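Local coordinates for AT5G66160 protein (Arabidopsis thaliana, PDB 7BVW) that probably sorts proteins to the protein storage vacuole as a transmembrane receptor, its zinc-binding RING-H2 domain, the part described here, acting as an E3 ligase, at residues 43-48 / 56-61. Sequence-based numbering, arbitrary orientation.
Sequences SLRLLP and NCIDSW. With ZN (zinc ion), chain C.
Arg-45, on the middle strand of the small RING sheet, meets Asp-59 of helix 55-65 in a side-on, two-pronged salt bridge. Arg-45 NE lies 2.7 Å from Asp-59 OD1, with an N-H...O angle of 157°, and Arg-45 NH2 stands 3.1 Å from Asp-59 OD2. Each oxygen offers its syn lone pair; the two planes lie 24° apart, nearly coplanar, and both oxygens sit close to the guanidinium plane. Arginine suits the place because NE and NH2 face a carboxylate side by side. NH1 bonds weakly to Leu-14 O, so each nitrogen has at least one acceptor.

Next to the salt bridge the contact is apolar. Ile-58 holds CG1 anti to its backbone N (chi1 -171°), and its CG2 rests 3.7 Å from Arg-45 CB. Ile-58 CD1 meets Leu-47 CD1, tip to tip, at 3.9 Å; the branched residue serves both neighbours, and leucine offers it a methyl. Where the two segments begin, a water accepts from Asn-56 N and donates weakly to Ser-43 O. The same helix sends Cys-57 SG to a zinc ion whose site Cys-31, Cys-34 and His-54 complete.

A methionine in place of Arg-45 would probably leave the Asp-59 carboxylate without its cationic mate and Leu-14 O without this donor. The paired charges fix how strand and helix approach, while apolar side chains pack beside them.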
loop_
_atom_site.group_PDB
_atom_site.type_symbol
_atom_site.label_atom_id
_atom_site.label_comp_id
_atom_site.label_asym_id
_atom_site.label_seq_id
_atom_site.Cartn_x
_atom_site.Cartn_y
_atom_site.Cartn_z
ATOM N N SER A 43 -9.469 5.599 -0.420
ATOM C CA SER A 43 -8.559 5.351 0.689
ATOM C C SER A 43 -7.293 4.681 0.175
ATOM O O SER A 43 -7.362 3.675 -0.539
ATOM C CB SER A 43 -9.219 4.474 1.754
ATOM O OG SER A 43 -10.258 5.172 2.423
ATOM N N LEU A 44 -6.143 5.242 0.534
ATOM C CA LEU A 44 -4.852 4.729 0.108
ATOM C C LEU A 44 -3.998 4.383 1.321
ATOM O O LEU A 44 -4.251 4.841 2.438
ATOM C CB LEU A 44 -4.105 5.744 -0.770
ATOM C CG LEU A 44 -4.373 5.759 -2.278
ATOM C CD1 LEU A 44 -5.792 6.187 -2.598
ATOM C CD2 LEU A 44 -3.372 6.675 -2.955
ATOM N N ARG A 45 -2.974 3.569 1.085
ATOM C CA ARG A 45 -1.972 3.260 2.092
ATOM C C ARG A 45 -0.585 3.532 1.532
ATOM O O ARG A 45 -0.361 3.464 0.320
ATOM C CB ARG A 45 -2.054 1.802 2.558
ATOM C CG ARG A 45 -2.975 1.563 3.742
ATOM C CD ARG A 45 -2.517 0.351 4.541
ATOM N NE ARG A 45 -3.632 -0.387 5.131
ATOM C CZ ARG A 45 -4.276 -0.022 6.234
ATOM N NH1 ARG A 45 -3.927 1.087 6.873
ATOM N NH2 ARG A 45 -5.277 -0.761 6.694
ATOM N N LEU A 46 0.345 3.837 2.430
ATOM C CA LEU A 46 1.722 4.137 2.069
ATOM C C LEU A 46 2.653 3.099 2.680
ATOM O O LEU A 46 2.539 2.778 3.868
ATOM C CB LEU A 46 2.122 5.537 2.537
ATOM C CG LEU A 46 3.526 5.971 2.126
ATOM C CD1 LEU A 46 3.616 6.086 0.614
ATOM C CD2 LEU A 46 3.911 7.280 2.802
ATOM N N LEU A 47 3.566 2.581 1.867
ATOM C CA LEU A 47 4.618 1.675 2.293
ATOM C C LEU A 47 5.899 2.451 2.567
ATOM O O LEU A 47 6.107 3.536 2.018
ATOM C CB LEU A 47 4.867 0.609 1.219
ATOM C CG LEU A 47 3.715 -0.360 0.923
ATOM C CD1 LEU A 47 4.180 -1.500 0.022
ATOM C CD2 LEU A 47 3.111 -0.905 2.214
ATOM N N PRO A 48 6.788 1.924 3.414
ATOM C CA PRO A 48 8.004 2.682 3.761
ATOM C C PRO A 48 8.912 2.963 2.578
ATOM O O PRO A 48 9.724 3.894 2.652
ATOM C CB PRO A 48 8.695 1.784 4.796
ATOM C CG PRO A 48 8.140 0.423 4.554
ATOM C CD PRO A 48 6.717 0.642 4.133
ATOM N N ASN A 56 -7.327 -1.270 0.154
ATOM C CA ASN A 56 -7.797 -2.647 0.030
ATOM C C ASN A 56 -6.860 -3.486 -0.829
ATOM O O ASN A 56 -6.703 -4.689 -0.593
ATOM C CB ASN A 56 -9.211 -2.668 -0.550
ATOM C CG ASN A 56 -10.267 -2.369 0.486
ATOM O OD1 ASN A 56 -10.054 -2.568 1.680
ATOM N ND2 ASN A 56 -11.423 -1.899 0.033
ATOM N N CYS A 57 -6.231 -2.873 -1.833
ATOM C CA CYS A 57 -5.369 -3.632 -2.736
ATOM C C CYS A 57 -4.094 -4.085 -2.035
ATOM O O CYS A 57 -3.721 -5.263 -2.106
ATOM C CB CYS A 57 -5.039 -2.795 -3.971
ATOM S SG CYS A 57 -6.427 -2.587 -5.100
ATOM N N ILE A 58 -3.409 -3.167 -1.350
ATOM C CA ILE A 58 -2.144 -3.518 -0.713
ATOM C C ILE A 58 -2.376 -4.390 0.516
ATOM O O ILE A 58 -1.550 -5.259 0.830
ATOM C CB ILE A 58 -1.339 -2.246 -0.374
ATOM C CG1 ILE A 58 0.075 -2.608 0.090
ATOM C CG2 ILE A 58 -2.059 -1.401 0.676
ATOM C CD1 ILE A 58 0.878 -3.355 -0.961
ATOM N N ASP A 59 -3.493 -4.187 1.224
ATOM C CA ASP A 59 -3.823 -5.056 2.349
ATOM C C ASP A 59 -3.972 -6.500 1.890
ATOM O O ASP A 59 -3.465 -7.427 2.532
ATOM C CB ASP A 59 -5.102 -4.575 3.033
ATOM C CG ASP A 59 -4.880 -3.342 3.886
ATOM O OD1 ASP A 59 -3.754 -2.800 3.875
ATOM O OD2 ASP A 59 -5.834 -2.920 4.575
ATOM N N SER A 60 -4.658 -6.704 0.766
ATOM C CA SER A 60 -4.814 -8.046 0.218
ATOM C C SER A 60 -3.465 -8.643 -0.155
ATOM O O SER A 60 -3.196 -9.818 0.121
ATOM C CB SER A 60 -5.738 -8.004 -0.999
ATOM O OG SER A 60 -5.570 -9.157 -1.804
ATOM N N TRP A 61 -2.602 -7.842 -0.784
ATOM C CA TRP A 61 -1.309 -8.348 -1.234
ATOM C C TRP A 61 -0.436 -8.762 -0.056
ATOM O O TRP A 61 0.182 -9.831 -0.073
ATOM C CB TRP A 61 -0.595 -7.292 -2.078
ATOM C CG TRP A 61 0.810 -7.676 -2.423
ATOM C CD1 TRP A 61 1.955 -7.223 -1.834
ATOM C CD2 TRP A 61 1.220 -8.610 -3.429
ATOM N NE1 TRP A 61 3.053 -7.810 -2.416
ATOM C CE2 TRP A 61 2.629 -8.664 -3.399
ATOM C CE3 TRP A 61 0.534 -9.400 -4.354
ATOM C CZ2 TRP A 61 3.363 -9.478 -4.258
ATOM C CZ3 TRP A 61 1.264 -10.207 -5.206
ATOM C CH2 TRP A 61 2.665 -10.241 -5.151
HETATM ZN ZN ZN C . -5.882 -0.732 -6.446
HETATM O O HOH W 1 -9.289 0.993 -0.905
#